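Local coordinates for arginine--tRNA ligase (Campylobacter jejuni, PDB 3FNR), which catalyses the ATP-dependent attachment of L-arginine to tRNA(Arg), releasing AMP and diphosphate, as a monomeric aminoacyl-tRNA synthetase of class one, at residues Arg169-Ala174 and His227-Ser232; Gly187-Glu190 and Ile195-Ala198; Ser200-Glu205 and Met257-Phe262; Asp207-Arg212 and Arg216-Ala221. The protein carries 1 engineered substitution. All blocks are in the same frame, centred on the assembly; numbering follows the deposited sequence.

Contact 1: Arg169-Ala174 and His227-Ser232; sequences RSYYDA and HKDKMS. With SO4 (sulfate ion), chain E.
The Y171 ring meets D229 at its edge, where carboxylate oxygen OD2 lies in the ring plane beside the phenol OH; the carboxylate is turned 47° from that plane. Y171 OH donates to D229 OD2 at 2.5 Å, so short that the exact length is doubtful, and D229 CB packs at 3.8 Å from Y171 CE2. With CG anti to the backbone N (chi1 175°), the D229 carboxylate is carried to the Y171 hydroxyl, and OD2 also takes a salt bridge from R233, so one oxygen is held by a phenol and a guanidinium. The Y172 ring has R169 CA over one face; in the modelled conformer its hydroxyl points at a sulfate ion, a doubtful detail. R169 NH1 donates to sulfate O2 at 2.9 Å; the ion probably comes from the crystallisation liquor. A water donates to A174 O at 2.8 Å and weakly accepts from K228 NZ, a second and looser link across the contact. This small surface contact in the catalytic domain fastens the loop between strand 165-167 and helix 175-184 to the last turns of helix 219-231, with Y171 and A174 also resting on V225 of that helix.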
loop_
_atom_site.group_PDB
_atom_site.type_symbol
_atom_site.label_atom_id
_atom_site.label_comp_id
_atom_site.label_asym_id
_atom_site.label_seq_id
_atom_site.Cartn_x
_atom_site.Cartn_y
_atom_site.Cartn_z
ATOM N N ARG A 169 -9.604 -1.409 -21.393
ATOM C CA ARG A 169 -10.427 -1.164 -22.580
ATOM C C ARG A 169 -10.161 0.170 -23.272
ATOM O O ARG A 169 -10.372 0.288 -24.473
ATOM C CB ARG A 169 -11.919 -1.302 -22.249
ATOM C CG ARG A 169 -12.395 -2.742 -22.134
ATOM C CD ARG A 169 -13.885 -2.868 -22.449
ATOM N NE ARG A 169 -14.740 -2.736 -21.268
ATOM C CZ ARG A 169 -15.474 -3.721 -20.752
ATOM N NH1 ARG A 169 -15.467 -4.932 -21.300
ATOM N NH2 ARG A 169 -16.217 -3.496 -19.676
ATOM N N SER A 170 -9.680 1.164 -22.530
ATOM C CA SER A 170 -9.363 2.463 -23.120
ATOM C C SER A 170 -8.017 2.496 -23.862
ATOM O O SER A 170 -7.601 3.553 -24.344
ATOM C CB SER A 170 -9.436 3.574 -22.066
ATOM O OG SER A 170 -8.284 3.596 -21.245
ATOM N N TYR A 171 -7.358 1.340 -23.962
ATOM C CA TYR A 171 -6.074 1.211 -24.655
ATOM C C TYR A 171 -6.107 0.342 -25.921
ATOM O O TYR A 171 -5.048 -0.055 -26.424
ATOM C CB TYR A 171 -5.011 0.665 -23.697
ATOM C CG TYR A 171 -4.601 1.646 -22.623
ATOM C CD1 TYR A 171 -5.137 1.562 -21.341
ATOM C CD2 TYR A 171 -3.684 2.667 -22.896
ATOM C CE1 TYR A 171 -4.765 2.468 -20.342
ATOM C CE2 TYR A 171 -3.299 3.570 -21.909
ATOM C CZ TYR A 171 -3.851 3.464 -20.634
ATOM O OH TYR A 171 -3.493 4.351 -19.652
ATOM N N TYR A 172 -7.302 0.036 -26.427
ATOM C CA TYR A 172 -7.436 -0.763 -27.647
ATOM C C TYR A 172 -7.048 0.040 -28.885
ATOM O O TYR A 172 -6.477 -0.501 -29.836
ATOM C CB TYR A 172 -8.856 -1.311 -27.799
ATOM C CG TYR A 172 -9.161 -2.548 -26.978
ATOM C CD1 TYR A 172 -10.469 -2.842 -26.598
ATOM C CD2 TYR A 172 -8.148 -3.422 -26.584
ATOM C CE1 TYR A 172 -10.763 -3.974 -25.853
ATOM C CE2 TYR A 172 -8.431 -4.554 -25.835
ATOM C CZ TYR A 172 -9.739 -4.821 -25.475
ATOM O OH TYR A 172 -10.026 -5.939 -24.740
ATOM N N ASP A 173 -7.350 1.336 -28.854
ATOM C CA ASP A 173 -6.991 2.260 -29.921
ATOM C C ASP A 173 -5.511 2.652 -29.891
ATOM O O ASP A 173 -4.997 3.180 -30.872
ATOM C CB ASP A 173 -7.853 3.526 -29.834
ATOM C CG ASP A 173 -9.321 3.274 -30.180
ATOM O OD1 ASP A 173 -9.601 2.413 -31.047
ATOM O OD2 ASP A 173 -10.199 3.952 -29.591
ATOM N N ALA A 174 -4.831 2.390 -28.775
ATOM C CA ALA A 174 -3.458 2.860 -28.555
ATOM C C ALA A 174 -2.373 1.877 -28.993
ATOM O O ALA A 174 -1.177 2.183 -28.921
ATOM C CB ALA A 174 -3.267 3.247 -27.088
ATOM N N HIS A 227 2.359 1.107 -20.225
ATOM C CA HIS A 227 3.604 1.690 -19.749
ATOM C C HIS A 227 4.101 2.844 -20.612
ATOM O O HIS A 227 4.654 3.817 -20.085
ATOM C CB HIS A 227 4.657 0.608 -19.575
ATOM C CG HIS A 227 4.559 -0.098 -18.262
ATOM N ND1 HIS A 227 3.684 -1.141 -18.039
ATOM C CD2 HIS A 227 5.197 0.119 -17.087
ATOM C CE1 HIS A 227 3.804 -1.550 -16.789
ATOM N NE2 HIS A 227 4.716 -0.803 -16.191
ATOM N N LYS A 228 3.870 2.751 -21.923
ATOM C CA LYS A 228 4.174 3.842 -22.851
ATOM C C LYS A 228 3.414 5.112 -22.460
ATOM O O LYS A 228 3.986 6.200 -22.434
ATOM C CB LYS A 228 3.816 3.442 -24.287
ATOM C CG LYS A 228 4.142 4.527 -25.324
ATOM C CD LYS A 228 3.701 4.120 -26.717
ATOM C CE LYS A 228 3.894 5.254 -27.705
ATOM N NZ LYS A 228 2.791 6.247 -27.591
ATOM N N ASP A 229 2.123 4.962 -22.172
ATOM C CA ASP A 229 1.318 6.057 -21.619
ATOM C C ASP A 229 1.895 6.581 -20.287
ATOM O O ASP A 229 2.200 7.766 -20.192
ATOM C CB ASP A 229 -0.137 5.613 -21.468
ATOM C CG ASP A 229 -1.024 6.664 -20.783
ATOM O OD1 ASP A 229 -0.700 7.867 -20.773
ATOM O OD2 ASP A 229 -2.080 6.271 -20.259
ATOM N N LYS A 230 2.077 5.714 -19.287
ATOM C CA LYS A 230 2.636 6.154 -17.978
ATOM C C LYS A 230 3.966 6.912 -18.071
ATOM O O LYS A 230 4.154 7.932 -17.398
ATOM C CB LYS A 230 2.818 4.981 -17.020
ATOM C CG LYS A 230 1.543 4.365 -16.495
ATOM C CD LYS A 230 1.841 3.464 -15.297
ATOM C CE LYS A 230 2.760 2.338 -15.664
ATOM N NZ LYS A 230 3.014 1.408 -14.518
ATOM N N MET A 231 4.879 6.424 -18.910
ATOM C CA MET A 231 6.228 7.016 -19.025
ATOM C C MET A 231 6.297 8.282 -19.876
ATOM O O MET A 231 7.337 8.954 -19.930
ATOM C CB MET A 231 7.214 5.989 -19.576
ATOM C CG MET A 231 7.374 4.767 -18.685
ATOM S SD MET A 231 8.794 4.897 -17.604
ATOM C CE MET A 231 9.983 4.148 -18.689
ATOM N N SER A 232 5.207 8.614 -20.559
ATOM C CA SER A 232 5.218 9.808 -21.395
ATOM C C SER A 232 4.287 10.848 -20.796
ATOM O O SER A 232 3.649 11.618 -21.519
ATOM C CB SER A 232 4.789 9.454 -22.822
ATOM O OG SER A 232 3.472 8.931 -22.806
HETATM S S SO4 E . -13.814 -5.892 -24.966
HETATM O O1 SO4 E . -14.179 -5.199 -26.200
HETATM O O2 SO4 E . -14.903 -5.761 -24.003
HETATM O O3 SO4 E . -13.562 -7.305 -25.246
HETATM O O4 SO4 E . -12.602 -5.293 -24.414
HETATM O O HOH W 1 -0.030 4.255 -27.505
#

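Contact 2: Gly187-Glu190 and Ile195-Ala198; sequences GIYE and IWLA
The beta hairpin of strands 188-191 and 194-197 brings Y189 and W196 together as a hydrogen-bonded antiparallel pair. W196 N donates to Y189 O at 2.8 Å, almost straight at 173° and nearly along the C=O axis, while Y189 N returns a 3.1 Å bond to W196 O. Beyond this pair the backbone stays joined through A198 N, which donates to G187 O at 2.8 Å. On the face carrying the two aromatics, W196 CB sits over the Y189 ring, toward its rim, 3.8 Å from the centroid in a CH-pi contact. The tyrosine ring and the five-membered ring of the indole are almost parallel, 5° apart, but slid so far that they barely overlap. Y189 reaches this place with CG between its backbone N and carbonyl carbon (chi1 64°), which folds the ring back over the neighbouring strand; A198 CB then meets the ring edge at 3.9 Å from Y189 CE2. The hairpin forms one side of a three-stranded antiparallel sheet in the catalytic domain, with 194-197 in the middle and 208-211 beyond it. Both polar ends are used near by: Y189 OH bonds D207, and W196 NE1 bonds Q191 O at the end of the first strand. On the other face, I188 and L197 form a non-hydrogen-bonded pair, and I188 CB approaches I195 CG2 at 4.2 Å, a diagonal apolar contact. I188 also packs against L182 and K183 of helix 175-184, which lies against this side of the hairpin.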
loop_
_atom_site.group_PDB
_atom_site.type_symbol
_atom_site.label_atom_id
_atom_site.label_comp_id
_atom_site.label_asym_id
_atom_site.label_seq_id
_atom_site.Cartn_x
_atom_site.Cartn_y
_atom_site.Cartn_z
ATOM N N GLY A 187 12.497 -2.085 -32.833
ATOM C CA GLY A 187 12.236 -3.003 -31.742
ATOM C C GLY A 187 11.339 -4.164 -32.075
ATOM O O GLY A 187 11.170 -5.063 -31.258
ATOM N N ILE A 188 10.746 -4.144 -33.265
ATOM C CA ILE A 188 9.820 -5.207 -33.666
ATOM C C ILE A 188 10.162 -5.800 -35.019
ATOM O O ILE A 188 10.765 -5.131 -35.861
ATOM C CB ILE A 188 8.335 -4.755 -33.676
ATOM C CG1 ILE A 188 8.139 -3.513 -34.557
ATOM C CG2 ILE A 188 7.815 -4.567 -32.251
ATOM C CD1 ILE A 188 6.693 -3.210 -34.884
ATOM N N TYR A 189 9.770 -7.060 -35.207
ATOM C CA TYR A 189 9.970 -7.776 -36.462
ATOM C C TYR A 189 8.933 -8.881 -36.608
ATOM O O TYR A 189 8.410 -9.375 -35.614
ATOM C CB TYR A 189 11.383 -8.369 -36.530
ATOM C CG TYR A 189 11.686 -9.433 -35.488
ATOM C CD1 TYR A 189 11.389 -10.778 -35.726
ATOM C CD2 TYR A 189 12.291 -9.100 -34.274
ATOM C CE1 TYR A 189 11.664 -11.757 -34.781
ATOM C CE2 TYR A 189 12.580 -10.077 -33.320
ATOM C CZ TYR A 189 12.265 -11.402 -33.587
ATOM O OH TYR A 189 12.539 -12.379 -32.664
ATOM N N GLU A 190 8.668 -9.285 -37.848
ATOM C CA GLU A 190 7.758 -10.393 -38.133
ATOM C C GLU A 190 8.534 -11.699 -38.285
ATOM O O GLU A 190 9.603 -11.732 -38.907
ATOM C CB GLU A 190 6.925 -10.110 -39.400
ATOM C CG GLU A 190 5.817 -11.149 -39.733
ATOM C CD GLU A 190 6.323 -12.384 -40.500
ATOM O OE1 GLU A 190 5.714 -13.470 -40.365
ATOM O OE2 GLU A 190 7.337 -12.277 -41.223
ATOM N N ILE A 195 4.210 -10.945 -34.772
ATOM C CA ILE A 195 5.053 -9.780 -34.536
ATOM C C ILE A 195 5.721 -9.951 -33.172
ATOM O O ILE A 195 5.043 -10.184 -32.164
ATOM C CB ILE A 195 4.228 -8.478 -34.623
ATOM C CG1 ILE A 195 3.733 -8.279 -36.063
ATOM C CG2 ILE A 195 5.034 -7.271 -34.150
ATOM C CD1 ILE A 195 2.462 -7.464 -36.188
ATOM N N TRP A 196 7.048 -9.853 -33.166
ATOM C CA TRP A 196 7.872 -10.081 -31.985
ATOM C C TRP A 196 8.553 -8.795 -31.535
ATOM O O TRP A 196 8.844 -7.935 -32.354
ATOM C CB TRP A 196 8.967 -11.108 -32.294
ATOM C CG TRP A 196 8.478 -12.485 -32.645
ATOM C CD1 TRP A 196 7.905 -12.879 -33.822
ATOM C CD2 TRP A 196 8.546 -13.658 -31.822
ATOM N NE1 TRP A 196 7.596 -14.218 -33.778
ATOM C CE2 TRP A 196 7.980 -14.722 -32.563
ATOM C CE3 TRP A 196 9.027 -13.913 -30.529
ATOM C CZ2 TRP A 196 7.880 -16.024 -32.055
ATOM C CZ3 TRP A 196 8.929 -15.212 -30.023
ATOM C CH2 TRP A 196 8.359 -16.250 -30.789
ATOM N N LEU A 197 8.803 -8.677 -30.231
ATOM C CA LEU A 197 9.699 -7.654 -29.687
ATOM C C LEU A 197 11.115 -8.226 -29.590
ATOM O O LEU A 197 11.317 -9.305 -29.042
ATOM C CB LEU A 197 9.221 -7.184 -28.303
ATOM C CG LEU A 197 10.102 -6.225 -27.483
ATOM C CD1 LEU A 197 9.924 -4.769 -27.894
ATOM C CD2 LEU A 197 9.805 -6.385 -26.006
ATOM N N ALA A 198 12.092 -7.486 -30.103
ATOM C CA ALA A 198 13.488 -7.926 -30.120
ATOM C C ALA A 198 14.189 -7.635 -28.795
ATOM O O ALA A 198 15.227 -6.974 -28.763
ATOM C CB ALA A 198 14.229 -7.261 -31.275
#

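Contact 3: Ser200-Glu205 and Met257-Phe262; sequences SQKGDE and MEFLGF
M257 O is gripped by two backbone donors, L260 N at 3.1 Å and F262 N at 2.9 Å, which reach it from opposite faces of its carbonyl plane. The second bond, with G261 N to E258 O, makes a Schellman motif in which G261, at positive phi, ends helix 250-258. The chain leaves the helix at F259, whose ring then becomes the main landing place for the other segment. K202 CD lies over one face of that ring, toward the rim, 4.0 Å from the centroid and 21° off the normal, a CH-pi contact. A bend at chi2 (87°) carries the lysine chain across E258 at about a right angle, with K202 CE 3.9 Å from E258 CB. The charges stay apart: K202 NZ is 5.8 Å from E258 OE2, so any attraction is probably modest, and E258 OE1 is bonded to S264. Q201 OE1 lies near the edge of the same ring, 4.3 Å from F259 CZ. The contact lays the loop between strands 194-197 and 208-211 against the C-terminal end of helix 250-258, K202 also touching A255, while F259 packs inward on L182 of helix 175-184.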
loop_
_atom_site.group_PDB
_atom_site.type_symbol
_atom_site.label_atom_id
_atom_site.label_comp_id
_atom_site.label_asym_id
_atom_site.label_seq_id
_atom_site.Cartn_x
_atom_site.Cartn_y
_atom_site.Cartn_z
ATOM N N SER A 200 15.821 -9.417 -26.552
ATOM C CA SER A 200 17.155 -9.978 -26.305
ATOM C C SER A 200 18.301 -9.097 -26.831
ATOM O O SER A 200 19.459 -9.296 -26.460
ATOM C CB SER A 200 17.260 -11.381 -26.889
ATOM O OG SER A 200 17.107 -11.336 -28.293
ATOM N N GLN A 201 17.972 -8.122 -27.682
ATOM C CA GLN A 201 18.929 -7.103 -28.124
ATOM C C GLN A 201 19.143 -6.035 -27.046
ATOM O O GLN A 201 20.008 -5.163 -27.183
ATOM C CB GLN A 201 18.464 -6.440 -29.431
ATOM C CG GLN A 201 18.326 -7.396 -30.628
ATOM C CD GLN A 201 18.002 -6.682 -31.941
ATOM O OE1 GLN A 201 18.098 -5.455 -32.042
ATOM N NE2 GLN A 201 17.614 -7.457 -32.955
ATOM N N LYS A 202 18.343 -6.114 -25.983
ATOM C CA LYS A 202 18.373 -5.170 -24.867
ATOM C C LYS A 202 18.439 -5.874 -23.502
ATOM O O LYS A 202 17.967 -5.338 -22.495
ATOM C CB LYS A 202 17.151 -4.247 -24.928
ATOM C CG LYS A 202 17.449 -2.769 -25.143
ATOM C CD LYS A 202 17.572 -2.391 -26.606
ATOM C CE LYS A 202 17.982 -0.931 -26.734
ATOM N NZ LYS A 202 18.541 -0.602 -28.071
ATOM N N GLY A 203 19.007 -7.077 -23.474
ATOM C CA GLY A 203 19.314 -7.750 -22.214
ATOM C C GLY A 203 18.288 -8.713 -21.645
ATOM O O GLY A 203 18.465 -9.231 -20.542
ATOM N N ASP A 204 17.212 -8.959 -22.383
ATOM C CA ASP A 204 16.244 -9.976 -21.983
ATOM C C ASP A 204 16.811 -11.346 -22.376
ATOM O O ASP A 204 17.700 -11.431 -23.225
ATOM C CB ASP A 204 14.895 -9.696 -22.651
ATOM C CG ASP A 204 13.767 -10.581 -22.141
ATOM O OD1 ASP A 204 12.722 -10.625 -22.815
ATOM O OD2 ASP A 204 13.904 -11.231 -21.084
ATOM N N GLU A 205 16.315 -12.398 -21.729
ATOM C CA GLU A 205 16.693 -13.780 -22.012
ATOM C C GLU A 205 16.426 -14.160 -23.475
ATOM O O GLU A 205 17.315 -14.665 -24.160
ATOM C CB GLU A 205 15.934 -14.716 -21.059
ATOM C CG GLU A 205 15.969 -16.204 -21.424
ATOM C CD GLU A 205 14.936 -17.037 -20.666
ATOM O OE1 GLU A 205 15.063 -18.283 -20.666
ATOM O OE2 GLU A 205 13.996 -16.457 -20.077
ATOM N N MET A 257 10.726 -0.397 -22.934
ATOM C CA MET A 257 10.842 1.038 -22.676
ATOM C C MET A 257 12.025 1.667 -23.415
ATOM O O MET A 257 11.931 2.801 -23.887
ATOM C CB MET A 257 10.893 1.343 -21.164
ATOM C CG MET A 257 9.638 0.917 -20.358
ATOM S SD MET A 257 8.063 1.574 -20.957
ATOM C CE MET A 257 7.447 0.147 -21.853
ATOM N N GLU A 258 13.121 0.922 -23.539
ATOM C CA GLU A 258 14.273 1.394 -24.310
ATOM C C GLU A 258 13.909 1.511 -25.788
ATOM O O GLU A 258 14.318 2.457 -26.462
ATOM C CB GLU A 258 15.482 0.467 -24.133
ATOM C CG GLU A 258 16.132 0.503 -22.738
ATOM C CD GLU A 258 16.853 1.813 -22.417
ATOM O OE1 GLU A 258 17.022 2.116 -21.215
ATOM O OE2 GLU A 258 17.259 2.541 -23.351
ATOM N N PHE A 259 13.109 0.562 -26.270
ATOM C CA PHE A 259 12.630 0.556 -27.653
ATOM C C PHE A 259 11.471 1.542 -27.887
ATOM O O PHE A 259 10.852 1.530 -28.948
ATOM C CB PHE A 259 12.179 -0.848 -28.056
ATOM C CG PHE A 259 13.294 -1.760 -28.518
ATOM C CD1 PHE A 259 14.260 -1.322 -29.424
ATOM C CD2 PHE A 259 13.337 -3.076 -28.084
ATOM C CE1 PHE A 259 15.267 -2.176 -29.859
ATOM C CE2 PHE A 259 14.333 -3.936 -28.504
ATOM C CZ PHE A 259 15.306 -3.488 -29.400
ATOM N N LEU A 260 11.167 2.372 -26.893
ATOM C CA LEU A 260 10.165 3.426 -27.047
ATOM C C LEU A 260 10.808 4.792 -26.834
ATOM O O LEU A 260 10.126 5.824 -26.798
ATOM C CB LEU A 260 8.990 3.214 -26.087
ATOM C CG LEU A 260 8.014 2.062 -26.368
ATOM C CD1 LEU A 260 7.129 1.791 -25.170
ATOM C CD2 LEU A 260 7.142 2.357 -27.573
ATOM N N GLY A 261 12.132 4.790 -26.699
ATOM C CA GLY A 261 12.892 6.027 -26.572
ATOM C C GLY A 261 13.086 6.449 -25.132
ATOM O O GLY A 261 13.709 7.480 -24.866
ATOM N N PHE A 262 12.560 5.651 -24.202
ATOM C CA PHE A 262 12.663 5.962 -22.777
ATOM C C PHE A 262 13.963 5.438 -22.172
ATOM O O PHE A 262 14.525 4.444 -22.637
ATOM C CB PHE A 262 11.479 5.391 -21.985
ATOM C CG PHE A 262 10.128 5.866 -22.457
ATOM C CD1 PHE A 262 9.168 4.948 -22.872
ATOM C CD2 PHE A 262 9.810 7.221 -22.474
ATOM C CE1 PHE A 262 7.914 5.373 -23.307
ATOM C CE2 PHE A 262 8.562 7.654 -22.917
ATOM C CZ PHE A 262 7.614 6.723 -23.336
#

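Contact 4: Asp207-Arg212 and Arg216-Ala221; sequences DRVIIR and RGTYLA. With SO4 (sulfate ion), chain C.
T218 and V209 cross at about a right angle, the methyl T218 CG2 lying 3.8 Å from V209 CG1. A chi1 of 57° tucks T218 OG1 back over its own main chain, toward the strand carbonyls, 2.8 Å from V209 O and 3.2 Å from I210 O. The same OG1 accepts from A221 N at 162°, the N-cap bond of helix 219-231, and T218 N donates to I210 O at 2.9 Å. L220 also stands square to its partner, driving CD2 against R208 CB at 3.4 Å, and meets I210 CD1 obliquely; A221 CB fits against I210 CG2. Further along, R212 N donates to R216 O at 2.9 Å, where the backbones of I211 and G217 run side by side for one residue pair. I210 and I211 both face I195, a classic beta bulge in the edge strand. The R212 side chain passes obliquely over T218 CG2, and a sulfate oxygen, O1, lies over a face of its guanidinium as well as over the Y219 ring. R212 NE bonds sulfate O3 weakly, and Y219 N donates to O1 at 3.2 Å. The first turn of a helix and an arginine thus meet one anion, probably from the crystallisation liquor; the helix dipole and the arginine's positive charge would both be expected to attract it.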
loop_
_atom_site.group_PDB
_atom_site.type_symbol
_atom_site.label_atom_id
_atom_site.label_comp_id
_atom_site.label_asym_id
_atom_site.label_seq_id
_atom_site.Cartn_x
_atom_site.Cartn_y
_atom_site.Cartn_z
ATOM N N ASP A 207 13.451 -13.283 -27.111
ATOM C CA ASP A 207 12.475 -12.385 -27.723
ATOM C C ASP A 207 11.046 -12.805 -27.376
ATOM O O ASP A 207 10.804 -13.955 -27.002
ATOM C CB ASP A 207 12.692 -12.301 -29.234
ATOM C CG ASP A 207 13.945 -11.526 -29.597
ATOM O OD1 ASP A 207 14.369 -11.595 -30.765
ATOM O OD2 ASP A 207 14.514 -10.845 -28.720
ATOM N N ARG A 208 10.114 -11.861 -27.485
ATOM C CA ARG A 208 8.762 -12.031 -26.949
ATOM C C ARG A 208 7.681 -11.700 -27.971
ATOM O O ARG A 208 7.850 -10.792 -28.773
ATOM C CB ARG A 208 8.571 -11.131 -25.722
ATOM C CG ARG A 208 9.689 -11.164 -24.669
ATOM C CD ARG A 208 9.701 -12.462 -23.889
ATOM N NE ARG A 208 10.922 -12.597 -23.097
ATOM C CZ ARG A 208 11.130 -13.538 -22.181
ATOM N NH1 ARG A 208 12.274 -13.566 -21.522
ATOM N NH2 ARG A 208 10.195 -14.443 -21.910
ATOM N N VAL A 209 6.558 -12.409 -27.916
ATOM C CA VAL A 209 5.448 -12.167 -28.844
ATOM C C VAL A 209 4.604 -10.954 -28.444
ATOM O O VAL A 209 4.058 -10.898 -27.333
ATOM C CB VAL A 209 4.536 -13.406 -28.986
ATOM C CG1 VAL A 209 3.346 -13.118 -29.915
ATOM C CG2 VAL A 209 5.329 -14.579 -29.507
ATOM N N ILE A 210 4.511 -9.992 -29.362
ATOM C CA ILE A 210 3.650 -8.825 -29.202
ATOM C C ILE A 210 2.277 -9.091 -29.818
ATOM O O ILE A 210 1.255 -8.928 -29.159
ATOM C CB ILE A 210 4.287 -7.553 -29.833
ATOM C CG1 ILE A 210 5.592 -7.197 -29.127
ATOM C CG2 ILE A 210 3.336 -6.367 -29.760
ATOM C CD1 ILE A 210 5.504 -7.190 -27.594
ATOM N N ILE A 211 2.261 -9.492 -31.086
ATOM C CA ILE A 211 1.021 -9.822 -31.781
ATOM C C ILE A 211 1.048 -11.289 -32.185
ATOM O O ILE A 211 1.999 -11.752 -32.816
ATOM C CB ILE A 211 0.797 -8.932 -33.036
ATOM C CG1 ILE A 211 0.952 -7.440 -32.702
ATOM C CG2 ILE A 211 -0.562 -9.221 -33.699
ATOM C CD1 ILE A 211 -0.031 -6.889 -31.669
ATOM N N ARG A 212 0.004 -12.015 -31.804
ATOM C CA ARG A 212 -0.150 -13.421 -32.165
ATOM C C ARG A 212 -0.491 -13.561 -33.645
ATOM O O ARG A 212 -0.855 -12.577 -34.304
ATOM C CB ARG A 212 -1.288 -14.049 -31.357
ATOM C CG ARG A 212 -1.116 -14.084 -29.852
ATOM C CD ARG A 212 -2.490 -13.963 -29.206
ATOM N NE ARG A 212 -2.672 -14.851 -28.060
ATOM C CZ ARG A 212 -3.852 -15.131 -27.507
ATOM N NH1 ARG A 212 -4.970 -14.597 -27.991
ATOM N NH2 ARG A 212 -3.917 -15.954 -26.468
ATOM N N ARG A 216 -4.212 -10.713 -32.690
ATOM C CA ARG A 216 -4.484 -10.147 -31.379
ATOM C C ARG A 216 -3.218 -9.842 -30.586
ATOM O O ARG A 216 -2.223 -10.571 -30.670
ATOM C CB ARG A 216 -5.426 -11.048 -30.574
ATOM C CG ARG A 216 -6.885 -10.616 -30.652
ATOM C CD ARG A 216 -7.711 -11.505 -31.569
ATOM N NE ARG A 216 -8.291 -12.640 -30.845
ATOM C CZ ARG A 216 -9.468 -12.624 -30.221
ATOM N NH1 ARG A 216 -10.219 -11.527 -30.219
ATOM N NH2 ARG A 216 -9.899 -13.711 -29.593
ATOM N N GLY A 217 -3.266 -8.747 -29.832
ATOM C CA GLY A 217 -2.191 -8.383 -28.916
ATOM C C GLY A 217 -2.095 -9.342 -27.744
ATOM O O GLY A 217 -3.105 -9.895 -27.293
ATOM N N THR A 218 -0.875 -9.552 -27.262
ATOM C CA THR A 218 -0.644 -10.375 -26.082
ATOM C C THR A 218 -0.825 -9.558 -24.794
ATOM O O THR A 218 -1.050 -8.352 -24.849
ATOM C CB THR A 218 0.766 -10.970 -26.109
ATOM O OG1 THR A 218 1.728 -9.911 -26.199
ATOM C CG2 THR A 218 0.918 -11.904 -27.295
ATOM N N TYR A 219 -0.728 -10.220 -23.643
ATOM C CA TYR A 219 -0.694 -9.521 -22.353
ATOM C C TYR A 219 0.505 -8.583 -22.289
ATOM O O TYR A 219 0.403 -7.483 -21.753
ATOM C CB TYR A 219 -0.642 -10.504 -21.170
ATOM C CG TYR A 219 -1.852 -11.403 -21.040
ATOM C CD1 TYR A 219 -1.723 -12.792 -21.132
ATOM C CD2 TYR A 219 -3.129 -10.870 -20.823
ATOM C CE1 TYR A 219 -2.835 -13.634 -21.017
ATOM C CE2 TYR A 219 -4.249 -11.701 -20.706
ATOM C CZ TYR A 219 -4.094 -13.083 -20.804
ATOM O OH TYR A 219 -5.192 -13.910 -20.687
ATOM N N LEU A 220 1.635 -9.018 -22.851
ATOM C CA LEU A 220 2.832 -8.178 -22.896
ATOM C C LEU A 220 2.574 -6.905 -23.693
ATOM O O LEU A 220 2.923 -5.809 -23.246
ATOM C CB LEU A 220 4.017 -8.942 -23.487
ATOM C CG LEU A 220 5.345 -8.184 -23.505
ATOM C CD1 LEU A 220 5.836 -7.942 -22.104
ATOM C CD2 LEU A 220 6.372 -8.954 -24.277
ATOM N N ALA A 221 1.935 -7.057 -24.853
ATOM C CA ALA A 221 1.567 -5.922 -25.713
ATOM C C ALA A 221 0.746 -4.895 -24.941
ATOM O O ALA A 221 1.080 -3.715 -24.935
ATOM C CB ALA A 221 0.800 -6.400 -26.947
HETATM S S SO4 C . -1.090 -14.081 -24.411
HETATM O O1 SO4 C . -2.061 -12.992 -24.417
HETATM O O2 SO4 C . -1.678 -15.211 -23.700
HETATM O O3 SO4 C . -0.779 -14.477 -25.783
HETATM O O4 SO4 C . 0.135 -13.668 -23.732
#

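In the fold
From the N terminus, the loop 169-174 opens contact 1, which closes some fifty residues later at 227-232. Within that span, contact 2 closes the short hairpin turn, and contact 4 closes the tight connection from strand 208-211 into helix 219-231; the two share the three-stranded sheet and join through L197 with R208 and Y189 with D207. Contact 3 starts at 200-205, inside the span of contact 1, but closes beyond it at 257-262, so these two cross while contact 4 lies within both. F259 packs on the hairpin at G187 and L197, and M257 and F262 pack on H227 and M231, tying helices 219-231 and 250-258 to the small sheet.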